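Local coordinates for putative GH105 family protein (Salmonella enterica subsp. enterica serovar Paratyphi A, PDB 3QWT) that is of unknown function but, as a possible GH105 glycoside hydrolase with an alpha/alpha toroid, probably cleaves unsaturated uronic-acid units from oligosaccharides, at residues Glu46-Leu49 with Arg55-Asp58; Asp98-Gly103 with Ala113-Leu118; Leu237-Pro242 with Gln366-Leu371; Gly303-Val308 with Gln319-Ala324. One frame throughout, in Å; residues are numbered along the deposited sequence.

Contact 1: Glu46-Leu49 with Arg55-Asp58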
loop_
_atom_site.group_PDB
_atom_site.type_symbol
_atom_site.label_atom_id
_atom_site.label_comp_id
_atom_site.label_asym_id
_atom_site.label_seq_id
_atom_site.Cartn_x
_atom_site.Cartn_y
_atom_site.Cartn_z
ATOM N N GLU A 46 2.209 -13.646 59.440
ATOM C CA GLU A 46 3.492 -12.981 59.557
ATOM C C GLU A 46 3.885 -12.233 58.281
ATOM O O GLU A 46 4.597 -11.229 58.335
ATOM C CB GLU A 46 4.567 -14.009 59.901
ATOM C CG GLU A 46 5.958 -13.576 59.511
ATOM C CD GLU A 46 6.965 -14.700 59.608
ATOM O OE1 GLU A 46 6.560 -15.840 59.948
ATOM O OE2 GLU A 46 8.162 -14.438 59.336
ATOM N N PHE A 47 3.419 -12.712 57.134
ATOM C CA PHE A 47 3.873 -12.146 55.860
ATOM C C PHE A 47 2.971 -11.060 55.283
ATOM O O PHE A 47 3.355 -10.373 54.341
ATOM C CB PHE A 47 4.099 -13.251 54.833
ATOM C CG PHE A 47 5.250 -14.152 55.168
ATOM C CD1 PHE A 47 6.543 -13.666 55.154
ATOM C CD2 PHE A 47 5.040 -15.483 55.494
ATOM C CE1 PHE A 47 7.613 -14.490 55.464
ATOM C CE2 PHE A 47 6.110 -16.318 55.803
ATOM C CZ PHE A 47 7.397 -15.819 55.788
ATOM N N LEU A 48 1.785 -10.908 55.865
ATOM C CA LEU A 48 0.788 -9.951 55.393
ATOM C C LEU A 48 1.291 -8.514 55.285
ATOM O O LEU A 48 1.961 -8.010 56.185
ATOM C CB LEU A 48 -0.422 -9.973 56.316
ATOM C CG LEU A 48 -1.084 -11.337 56.447
ATOM C CD1 LEU A 48 -2.011 -11.359 57.661
ATOM C CD2 LEU A 48 -1.827 -11.683 55.152
ATOM N N LEU A 49 0.938 -7.860 54.178
ATOM C CA LEU A 49 1.257 -6.456 53.960
ATOM C C LEU A 49 0.233 -5.592 54.664
ATOM O O LEU A 49 -0.968 -5.714 54.410
ATOM C CB LEU A 49 1.220 -6.142 52.469
ATOM C CG LEU A 49 2.177 -5.097 51.877
ATOM C CD1 LEU A 49 1.424 -4.219 50.859
ATOM C CD2 LEU A 49 2.898 -4.237 52.932
ATOM N N ARG A 55 -5.647 -1.302 55.334
ATOM C CA ARG A 55 -5.524 -2.410 54.396
ATOM C C ARG A 55 -4.541 -3.489 54.882
ATOM O O ARG A 55 -3.421 -3.191 55.326
ATOM C CB ARG A 55 -5.173 -1.916 52.975
ATOM C CG ARG A 55 -6.336 -1.210 52.295
ATOM C CD ARG A 55 -6.032 -0.855 50.859
ATOM N NE ARG A 55 -5.217 0.352 50.788
ATOM C CZ ARG A 55 -4.587 0.771 49.696
ATOM N NH1 ARG A 55 -3.869 1.890 49.734
ATOM N NH2 ARG A 55 -4.672 0.072 48.565
ATOM N N VAL A 56 -5.000 -4.738 54.822
ATOM C CA VAL A 56 -4.142 -5.908 54.977
ATOM C C VAL A 56 -4.173 -6.719 53.673
ATOM O O VAL A 56 -5.198 -7.302 53.323
ATOM C CB VAL A 56 -4.612 -6.810 56.139
ATOM C CG1 VAL A 56 -3.831 -8.112 56.152
ATOM C CG2 VAL A 56 -4.480 -6.088 57.477
ATOM N N ILE A 57 -3.062 -6.748 52.946
ATOM C CA ILE A 57 -3.007 -7.501 51.701
ATOM C C ILE A 57 -2.243 -8.825 51.866
ATOM O O ILE A 57 -1.073 -8.844 52.269
ATOM C CB ILE A 57 -2.398 -6.659 50.546
ATOM C CG1 ILE A 57 -3.267 -5.433 50.255
ATOM C CG2 ILE A 57 -2.239 -7.490 49.279
ATOM C CD1 ILE A 57 -2.748 -4.141 50.866
ATOM N N ASP A 58 -2.923 -9.928 51.558
ATOM C CA ASP A 58 -2.302 -11.246 51.539
ATOM C C ASP A 58 -1.554 -11.449 50.224
ATOM O O ASP A 58 -2.154 -11.607 49.162
ATOM C CB ASP A 58 -3.346 -12.349 51.766
ATOM C CG ASP A 58 -2.718 -13.731 51.945
ATOM O OD1 ASP A 58 -1.471 -13.842 52.012
ATOM O OD2 ASP A 58 -3.487 -14.711 52.019
#
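Leu-49 and Ile-57 are the hydrogen-bonded pair of a small antiparallel beta hairpin, a two-stranded surface element in a chain whose regular structure is nearly all helix. The pair is closed by two backbone bonds, Leu-49 N to Ile-57 O at 2.9 Å and Ile-57 N to Leu-49 O at 2.8 Å. Leu-49 O also takes a CA-H contact from Val-56 CA at 3.2 Å.

On one face Leu-49 and Ile-57 lie side by side and point the same way, with their CB atoms 4.1 Å apart. On the other, Leu-48 runs aslant to Val-56, and its CB rests 3.9 Å from Val-56 CG1. With CG of Leu-48 anti to the carbonyl carbon (chi1 -58°) and chi2 at 164°, Leu-48 CD2 lies against Asp-58, 3.7 Å from Asp-58 CA. The carboxylate has a different task: Asp-58 OD1 accepts from the backbone N of Lys-60 and Gly-61. Tyr-6 of the second subunit packs on Leu-49. Two backbone hydrogen bonds thus set the pairing of Leu-49 with Ile-57, and apolar contact is added by these two side chains on one face and by Leu-48 with Val-56 on the other.

Contact 2: Asp98-Gly103 with Ala113-Leu118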
loop_
_atom_site.group_PDB
_atom_site.type_symbol
_atom_site.label_atom_id
_atom_site.label_comp_id
_atom_site.label_asym_id
_atom_site.label_seq_id
_atom_site.Cartn_x
_atom_site.Cartn_y
_atom_site.Cartn_z
ATOM N N ASP A 98 -13.501 -13.519 41.077
ATOM C CA ASP A 98 -13.481 -13.272 42.508
ATOM C C ASP A 98 -12.936 -11.883 42.826
ATOM O O ASP A 98 -13.522 -11.149 43.617
ATOM C CB ASP A 98 -12.646 -14.341 43.228
ATOM C CG ASP A 98 -13.297 -15.719 43.193
ATOM O OD1 ASP A 98 -14.497 -15.812 42.840
ATOM O OD2 ASP A 98 -12.610 -16.704 43.532
ATOM N N ARG A 99 -11.813 -11.518 42.219
ATOM C CA ARG A 99 -11.191 -10.239 42.535
ATOM C C ARG A 99 -12.075 -9.094 42.051
ATOM O O ARG A 99 -12.153 -8.030 42.667
ATOM C CB ARG A 99 -9.815 -10.131 41.880
ATOM C CG ARG A 99 -8.797 -11.180 42.303
ATOM C CD ARG A 99 -8.323 -10.989 43.734
ATOM N NE ARG A 99 -9.297 -11.434 44.719
ATOM C CZ ARG A 99 -9.489 -12.705 45.074
ATOM N NH1 ARG A 99 -10.397 -13.015 45.990
ATOM N NH2 ARG A 99 -8.782 -13.667 44.506
ATOM N N PHE A 100 -12.732 -9.308 40.923
ATOM C CA PHE A 100 -13.504 -8.244 40.324
ATOM C C PHE A 100 -14.794 -8.017 41.107
ATOM O O PHE A 100 -15.175 -6.871 41.343
ATOM C CB PHE A 100 -13.764 -8.502 38.831
ATOM C CG PHE A 100 -12.551 -8.317 37.960
ATOM C CD1 PHE A 100 -11.397 -7.736 38.461
ATOM C CD2 PHE A 100 -12.560 -8.736 36.641
ATOM C CE1 PHE A 100 -10.276 -7.570 37.660
ATOM C CE2 PHE A 100 -11.437 -8.572 35.835
ATOM C CZ PHE A 100 -10.293 -7.988 36.349
ATOM N N ALA A 101 -15.450 -9.098 41.531
ATOM C CA ALA A 101 -16.597 -8.959 42.433
ATOM C C ALA A 101 -16.217 -8.172 43.693
ATOM O O ALA A 101 -16.955 -7.285 44.126
ATOM C CB ALA A 101 -17.192 -10.323 42.802
ATOM N N GLU A 102 -15.069 -8.483 44.278
ATOM C CA GLU A 102 -14.623 -7.736 45.450
ATOM C C GLU A 102 -14.528 -6.256 45.144
ATOM O O GLU A 102 -14.964 -5.421 45.927
ATOM C CB GLU A 102 -13.267 -8.236 45.933
ATOM C CG GLU A 102 -13.341 -9.552 46.662
ATOM C CD GLU A 102 -11.987 -10.216 46.736
ATOM O OE1 GLU A 102 -11.014 -9.619 46.235
ATOM O OE2 GLU A 102 -11.893 -11.328 47.284
ATOM N N GLY A 103 -13.953 -5.934 43.994
ATOM C CA GLY A 103 -13.694 -4.548 43.642
ATOM C C GLY A 103 -12.227 -4.287 43.354
ATOM O O GLY A 103 -11.337 -4.951 43.889
ATOM N N ALA A 113 0.435 -6.357 37.173
ATOM C CA ALA A 113 0.881 -7.652 36.625
ATOM C C ALA A 113 -0.221 -8.579 36.138
ATOM O O ALA A 113 -0.101 -9.157 35.059
ATOM C CB ALA A 113 1.781 -8.380 37.625
ATOM N N PRO A 114 -1.306 -8.728 36.919
ATOM C CA PRO A 114 -2.347 -9.648 36.436
ATOM C C PRO A 114 -2.970 -9.269 35.075
ATOM O O PRO A 114 -3.599 -10.109 34.438
ATOM C CB PRO A 114 -3.402 -9.600 37.550
ATOM C CG PRO A 114 -2.582 -9.301 38.800
ATOM C CD PRO A 114 -1.506 -8.346 38.333
ATOM N N PHE A 115 -2.806 -8.040 34.624
ATOM C CA PHE A 115 -3.488 -7.662 33.386
ATOM C C PHE A 115 -2.848 -8.235 32.126
ATOM O O PHE A 115 -3.501 -8.355 31.082
ATOM C CB PHE A 115 -3.755 -6.165 33.334
ATOM C CG PHE A 115 -4.714 -5.722 34.394
ATOM C CD1 PHE A 115 -6.069 -5.980 34.257
ATOM C CD2 PHE A 115 -4.255 -5.129 35.563
ATOM C CE1 PHE A 115 -6.957 -5.609 35.248
ATOM C CE2 PHE A 115 -5.136 -4.753 36.557
ATOM C CZ PHE A 115 -6.491 -4.991 36.403
ATOM N N LEU A 116 -1.586 -8.642 32.260
ATOM C CA LEU A 116 -0.935 -9.457 31.257
ATOM C C LEU A 116 -1.784 -10.697 30.934
ATOM O O LEU A 116 -2.079 -10.974 29.774
ATOM C CB LEU A 116 0.468 -9.861 31.733
ATOM C CG LEU A 116 1.225 -10.850 30.842
ATOM C CD1 LEU A 116 1.242 -10.402 29.395
ATOM C CD2 LEU A 116 2.661 -11.037 31.345
ATOM N N THR A 117 -2.187 -11.438 31.961
ATOM C CA THR A 117 -2.951 -12.665 31.729
ATOM C C THR A 117 -4.374 -12.369 31.263
ATOM O O THR A 117 -4.925 -13.068 30.403
ATOM C CB THR A 117 -2.953 -13.550 32.973
ATOM O OG1 THR A 117 -1.601 -13.895 33.297
ATOM C CG2 THR A 117 -3.756 -14.824 32.746
ATOM N N LEU A 118 -4.960 -11.317 31.821
ATOM C CA LEU A 118 -6.289 -10.912 31.415
ATOM C C LEU A 118 -6.291 -10.551 29.929
ATOM O O LEU A 118 -7.249 -10.857 29.195
ATOM C CB LEU A 118 -6.762 -9.718 32.240
ATOM C CG LEU A 118 -8.250 -9.436 32.042
ATOM C CD1 LEU A 118 -9.145 -10.598 32.535
ATOM C CD2 LEU A 118 -8.636 -8.105 32.685
#
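Phe-100 reaches from helix 86-102 toward helix 114-125 and touches it with the far end of its ring. Phe-100 CZ lies 4.0 Å from Leu-118 CD2 and 4.2 Å from Phe-115 CE1. Both partners sit at the edge of the Phe-100 ring, near its plane, and Leu-118 arrives from the opposite direction. A chi1 of -169°, with CG anti to the backbone N, directs the branch of Leu-118 toward Phe-100, and CD2 is the methyl that touches. No hydrogen bond crosses the contact, and the nearest CA atoms, those of Phe-100 and Leu-118, are still 11.8 Å apart, so the side chains alone bridge the gap.

Further aromatic groups surround them. Trp-133 stacks on Phe-100, and the ring of Trp-137 meets that of Phe-115 with the planes inclined to each other. Trp-65 also touches Phe-115, while Phe-96 and Tyr-130 pack on Leu-118. The two helices follow one another in the alpha/alpha toroid, and the loop between them contains neither helix nor strand.

The same end of helix 86-102 carries an ion pair that makes no contact across to 113-118. Arg-99 grips Glu-102 side-on: NE bonds to OE1 of Glu-102 at 2.9 Å, and NH1 forms a salt bridge to Glu-102 OE2 at 2.6 Å. The carboxylate oxygens of Glu-102 lie in the guanidinium plane, but are met from 39° above their own carboxylate plane. Gly-103, with positive phi, ends the helix while its N still bonds to Arg-99 O. Beyond the chain, Arg-23 of the second subunit bonds through NH2 to Phe-100 O.

Contact 3: Leu237-Pro242 with Gln366-Leu371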
loop_
_atom_site.group_PDB
_atom_site.type_symbol
_atom_site.label_atom_id
_atom_site.label_comp_id
_atom_site.label_asym_id
_atom_site.label_seq_id
_atom_site.Cartn_x
_atom_site.Cartn_y
_atom_site.Cartn_z
ATOM N N LEU A 237 14.372 -10.513 33.791
ATOM C CA LEU A 237 14.802 -10.075 32.474
ATOM C C LEU A 237 14.969 -11.240 31.545
ATOM O O LEU A 237 14.605 -11.158 30.374
ATOM C CB LEU A 237 16.076 -9.238 32.537
ATOM C CG LEU A 237 15.625 -7.787 32.487
ATOM C CD1 LEU A 237 16.165 -7.050 33.685
ATOM C CD2 LEU A 237 16.018 -7.134 31.164
ATOM N N THR A 238 15.529 -12.322 32.066
ATOM C CA THR A 238 15.681 -13.521 31.275
ATOM C C THR A 238 14.313 -14.010 30.823
ATOM O O THR A 238 14.199 -14.703 29.816
ATOM C CB THR A 238 16.333 -14.625 32.081
ATOM O OG1 THR A 238 17.215 -14.040 33.044
ATOM C CG2 THR A 238 17.104 -15.526 31.164
ATOM N N ILE A 239 13.286 -13.667 31.595
ATOM C CA ILE A 239 11.911 -14.024 31.256
ATOM C C ILE A 239 11.315 -13.050 30.250
ATOM O O ILE A 239 10.728 -13.464 29.249
ATOM C CB ILE A 239 11.021 -14.003 32.497
ATOM C CG1 ILE A 239 11.334 -15.212 33.392
ATOM C CG2 ILE A 239 9.562 -13.969 32.076
ATOM C CD1 ILE A 239 10.680 -15.177 34.769
ATOM N N VAL A 240 11.487 -11.753 30.519
ATOM C CA VAL A 240 10.787 -10.715 29.776
ATOM C C VAL A 240 11.353 -10.487 28.377
ATOM O O VAL A 240 10.611 -10.368 27.400
ATOM C CB VAL A 240 10.800 -9.382 30.536
ATOM C CG1 VAL A 240 10.363 -8.270 29.634
ATOM C CG2 VAL A 240 9.887 -9.445 31.722
ATOM N N ILE A 241 12.668 -10.415 28.267
ATOM C CA ILE A 241 13.247 -10.137 26.962
ATOM C C ILE A 241 12.730 -11.111 25.888
ATOM O O ILE A 241 12.359 -10.693 24.788
ATOM C CB ILE A 241 14.779 -10.113 27.009
ATOM C CG1 ILE A 241 15.238 -8.911 27.842
ATOM C CG2 ILE A 241 15.361 -10.034 25.594
ATOM C CD1 ILE A 241 16.739 -8.819 28.045
ATOM N N PRO A 242 12.697 -12.406 26.202
ATOM C CA PRO A 242 12.253 -13.342 25.174
ATOM C C PRO A 242 10.772 -13.175 24.906
ATOM O O PRO A 242 10.352 -13.244 23.750
ATOM C CB PRO A 242 12.534 -14.711 25.807
ATOM C CG PRO A 242 13.638 -14.447 26.754
ATOM C CD PRO A 242 13.329 -13.099 27.335
ATOM N N GLN A 366 5.840 -21.037 42.834
ATOM C CA GLN A 366 5.132 -22.091 42.118
ATOM C C GLN A 366 4.974 -21.754 40.633
ATOM O O GLN A 366 5.124 -22.609 39.759
ATOM C CB GLN A 366 3.740 -22.289 42.722
ATOM C CG GLN A 366 3.718 -22.473 44.238
ATOM C CD GLN A 366 4.588 -23.619 44.689
ATOM O OE1 GLN A 366 5.580 -23.424 45.398
ATOM N NE2 GLN A 366 4.228 -24.827 44.274
ATOM N N ALA A 367 4.645 -20.507 40.345
ATOM C CA ALA A 367 4.332 -20.151 38.971
ATOM C C ALA A 367 5.581 -20.269 38.120
ATOM O O ALA A 367 5.555 -20.848 37.037
ATOM C CB ALA A 367 3.727 -18.750 38.883
HETATM N N MSE A 368 6.685 -19.746 38.630
HETATM C CA MSE A 368 7.929 -19.797 37.866
HETATM C C MSE A 368 8.371 -21.243 37.620
HETATM O O MSE A 368 8.827 -21.583 36.532
HETATM C CB MSE A 368 9.004 -18.937 38.529
HETATM C CG MSE A 368 8.651 -17.458 38.434
HETATM SE SE MSE A 368 9.496 -16.382 39.810
HETATM C CE MSE A 368 11.113 -15.884 38.814
ATOM N N ALA A 369 8.186 -22.111 38.610
ATOM C CA ALA A 369 8.422 -23.523 38.359
ATOM C C ALA A 369 7.610 -23.983 37.146
ATOM O O ALA A 369 8.118 -24.696 36.284
ATOM C CB ALA A 369 8.099 -24.364 39.582
HETATM N N MSE A 370 6.350 -23.571 37.054
HETATM C CA MSE A 370 5.557 -24.085 35.949
HETATM C C MSE A 370 5.886 -23.394 34.646
HETATM O O MSE A 370 5.779 -23.992 33.582
HETATM C CB MSE A 370 4.044 -24.146 36.257
HETATM C CG MSE A 370 3.324 -22.845 36.554
HETATM SE SE MSE A 370 1.562 -23.220 37.400
HETATM C CE MSE A 370 2.091 -22.922 39.235
ATOM N N LEU A 371 6.320 -22.143 34.730
ATOM C CA LEU A 371 6.797 -21.448 33.546
ATOM C C LEU A 371 7.909 -22.268 32.908
ATOM O O LEU A 371 7.798 -22.689 31.752
ATOM C CB LEU A 371 7.318 -20.048 33.895
ATOM C CG LEU A 371 6.434 -18.817 33.701
ATOM C CD1 LEU A 371 7.248 -17.586 34.044
ATOM C CD2 LEU A 371 5.886 -18.719 32.264
#
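Ile-239 of helix 231-248 meets Met-368 and Leu-371 of helix 363-377 close to the centre of the chain, within the alpha/alpha toroid, joining helices more than a hundred residues apart in sequence.

The contact itself is wholly apolar. Ile-239 CD1 is its single reaching atom, 4.1 Å from Met-368 CE and 4.3 Å from Leu-371 CD1. Those two residues are one helical turn apart, and both present a methyl group to the isoleucine. Ile-239 and Met-368, a selenomethionine, cross at about a right angle. The selenomethionine chain bends at its last torsion (chi3 92°), which turns CE out of the line of the side chain and toward Ile-239. The backbones remain well separated: the nearest CA atoms, those of Ile-239 and Leu-371, are 9.3 Å apart. Further apolar cover comes from helix 67-83, where Val-71 touches Met-368, and from helix 294-309, where Ala-298 does the same.

Polar bonds are made by neighbouring residues that do not touch across the contact. Both ends of the buried amide of Gln-366 are bonded: NE2 to the carbonyl oxygens of Gly-336 and Val-33, while OE1 accepts from Leu-338 N. Thr-238 OG1 is hydrogen-bonded to Gln-267 OE1 of helix 255-272 and also to Asn-234 O in its own helix.

Along the backbone of helix 363-377, Leu-371 N reaches Ala-367 O at 2.8 Å. Helix 231-248 is kinked at Pro-242: Ile-241 N still bonds to Leu-237 O at 3.0 Å, but Pro-242 N makes no bond to the turn before.

Contact 4: Gly303-Val308 with Gln319-Ala324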
loop_
_atom_site.group_PDB
_atom_site.type_symbol
_atom_site.label_atom_id
_atom_site.label_comp_id
_atom_site.label_asym_id
_atom_site.label_seq_id
_atom_site.Cartn_x
_atom_site.Cartn_y
_atom_site.Cartn_z
ATOM N N GLY A 303 13.804 -18.672 30.569
ATOM C CA GLY A 303 14.334 -17.765 29.563
ATOM C C GLY A 303 15.407 -18.400 28.713
ATOM O O GLY A 303 15.405 -18.276 27.483
ATOM N N ILE A 304 16.339 -19.081 29.370
ATOM C CA ILE A 304 17.421 -19.733 28.659
ATOM C C ILE A 304 16.867 -20.787 27.711
ATOM O O ILE A 304 17.289 -20.886 26.566
ATOM C CB ILE A 304 18.441 -20.331 29.626
ATOM C CG1 ILE A 304 19.078 -19.209 30.446
ATOM C CG2 ILE A 304 19.507 -21.114 28.862
ATOM C CD1 ILE A 304 20.050 -19.687 31.531
ATOM N N LEU A 305 15.896 -21.555 28.177
ATOM C CA LEU A 305 15.241 -22.525 27.314
ATOM C C LEU A 305 14.609 -21.846 26.112
ATOM O O LEU A 305 14.797 -22.275 24.981
ATOM C CB LEU A 305 14.159 -23.274 28.084
ATOM C CG LEU A 305 14.617 -24.436 28.948
ATOM C CD1 LEU A 305 13.461 -24.968 29.800
ATOM C CD2 LEU A 305 15.197 -25.515 28.052
ATOM N N LYS A 306 13.846 -20.789 26.364
ATOM C CA LYS A 306 13.106 -20.137 25.295
ATOM C C LYS A 306 14.066 -19.442 24.335
ATOM O O LYS A 306 13.872 -19.471 23.127
ATOM C CB LYS A 306 12.087 -19.146 25.854
ATOM C CG LYS A 306 11.094 -18.657 24.800
ATOM C CD LYS A 306 10.017 -17.791 25.418
ATOM C CE LYS A 306 9.022 -17.324 24.366
ATOM N NZ LYS A 306 7.738 -16.984 25.007
ATOM N N ALA A 307 15.118 -18.845 24.878
ATOM C CA ALA A 307 16.095 -18.163 24.048
ATOM C C ALA A 307 16.845 -19.166 23.165
ATOM O O ALA A 307 17.272 -18.836 22.061
ATOM C CB ALA A 307 17.051 -17.346 24.899
ATOM N N VAL A 308 16.994 -20.398 23.632
ATOM C CA VAL A 308 17.612 -21.397 22.778
ATOM C C VAL A 308 16.597 -21.790 21.707
ATOM O O VAL A 308 16.894 -21.798 20.504
ATOM C CB VAL A 308 18.088 -22.649 23.556
ATOM C CG1 VAL A 308 18.422 -23.777 22.588
ATOM C CG2 VAL A 308 19.310 -22.326 24.428
ATOM N N GLN A 319 22.556 -26.979 27.861
ATOM C CA GLN A 319 23.083 -27.690 29.027
ATOM C C GLN A 319 22.812 -26.918 30.308
ATOM O O GLN A 319 22.379 -27.487 31.303
ATOM C CB GLN A 319 24.585 -27.948 28.882
ATOM C CG GLN A 319 24.938 -28.985 27.841
ATOM C CD GLN A 319 26.399 -28.902 27.425
ATOM O OE1 GLN A 319 26.827 -27.911 26.822
ATOM N NE2 GLN A 319 27.174 -29.942 27.748
ATOM N N VAL A 320 23.064 -25.614 30.281
ATOM C CA VAL A 320 22.760 -24.781 31.435
ATOM C C VAL A 320 21.297 -24.928 31.861
ATOM O O VAL A 320 20.986 -25.182 33.037
ATOM C CB VAL A 320 23.022 -23.321 31.135
ATOM C CG1 VAL A 320 22.408 -22.462 32.228
ATOM C CG2 VAL A 320 24.518 -23.090 31.013
ATOM N N ALA A 321 20.405 -24.769 30.891
ATOM C CA ALA A 321 18.972 -24.931 31.124
ATOM C C ALA A 321 18.674 -26.316 31.701
ATOM O O ALA A 321 18.001 -26.440 32.726
ATOM C CB ALA A 321 18.205 -24.713 29.842
ATOM N N GLU A 322 19.187 -27.346 31.033
ATOM C CA GLU A 322 18.991 -28.739 31.435
ATOM C C GLU A 322 19.407 -29.011 32.878
ATOM O O GLU A 322 18.695 -29.703 33.612
ATOM C CB GLU A 322 19.751 -29.672 30.491
ATOM C CG GLU A 322 19.750 -31.127 30.912
ATOM C CD GLU A 322 18.402 -31.796 30.725
ATOM O OE1 GLU A 322 17.569 -31.243 29.966
ATOM O OE2 GLU A 322 18.186 -32.875 31.335
ATOM N N LYS A 323 20.556 -28.480 33.283
ATOM C CA LYS A 323 20.980 -28.607 34.674
ATOM C C LYS A 323 19.977 -27.919 35.596
ATOM O O LYS A 323 19.514 -28.513 36.564
ATOM C CB LYS A 323 22.375 -28.031 34.888
ATOM C CG LYS A 323 23.421 -28.677 34.015
ATOM C CD LYS A 323 24.821 -28.238 34.396
ATOM C CE LYS A 323 25.845 -28.870 33.457
ATOM N NZ LYS A 323 27.224 -28.375 33.720
ATOM N N ALA A 324 19.636 -26.667 35.292
ATOM C CA ALA A 324 18.697 -25.937 36.137
ATOM C C ALA A 324 17.370 -26.678 36.269
ATOM O O ALA A 324 16.773 -26.699 37.336
ATOM C CB ALA A 324 18.473 -24.516 35.611
#
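Val-320 is the first residue of the 319-324 segment to touch helix 294-309. Its CG1, set anti to the backbone N (chi1 167°), meets Ile-304 CD1 at 3.7 Å, and the two side chains cross at about a right angle. Val-320 O is taken by NE2 of Gln-275.

Ala-321 follows as the centre of the contact. Its single methyl sits among three carbons of the other helix: Ala-321 CB is 3.6 Å from Leu-305 CD2, 3.7 Å from Leu-305 CG and 4.0 Å from Ile-304 CG2. Having only a methyl here lets the backbones come close, with the CA atoms of Leu-305 and Ala-321 just 5.9 Å apart.

Glu-322 turns from the interface, and its carboxylate divides between Arg-326, a salt bridge through OE2, and the Tyr-376 hydroxyl at OE1. One turn on from Ala-321, Ala-324 packs nearer the N-terminus of helix 294-309, against Thr-297 and Ala-301.

The axes of segments 303-308 and 319-324 approach to 8.9 Å, with their N-to-C directions 145° apart. Two successive helices running back obliquely against each other form a helical hairpin, the kind of unit from which an alpha/alpha toroid is built.

How the contacts relate
Contacts 3 and 4 form one continuous packed region. Their centres are 11 Å apart, Thr-238 CG2 of contact 3 lies 3.9 Å from Gly-303 CA of contact 4, and both segments of contact 4 fall in the sequence between those of contact 3. Contacts 1 and 2 have nearest atoms about 8 Å apart, and contact 2 comes within about 7 Å of contact 3, again between nearest atoms. Both touch the second subunit, whereas no other chain reaches contacts 3 or 4. Contacts 1 and 2 are on the opposite side of the chain's centre from contact 4, about 35 and 31 Å between centres. Glycerols, probably from crystallisation, lie near contacts 1, 2 and 4 and do not by themselves identify an active site.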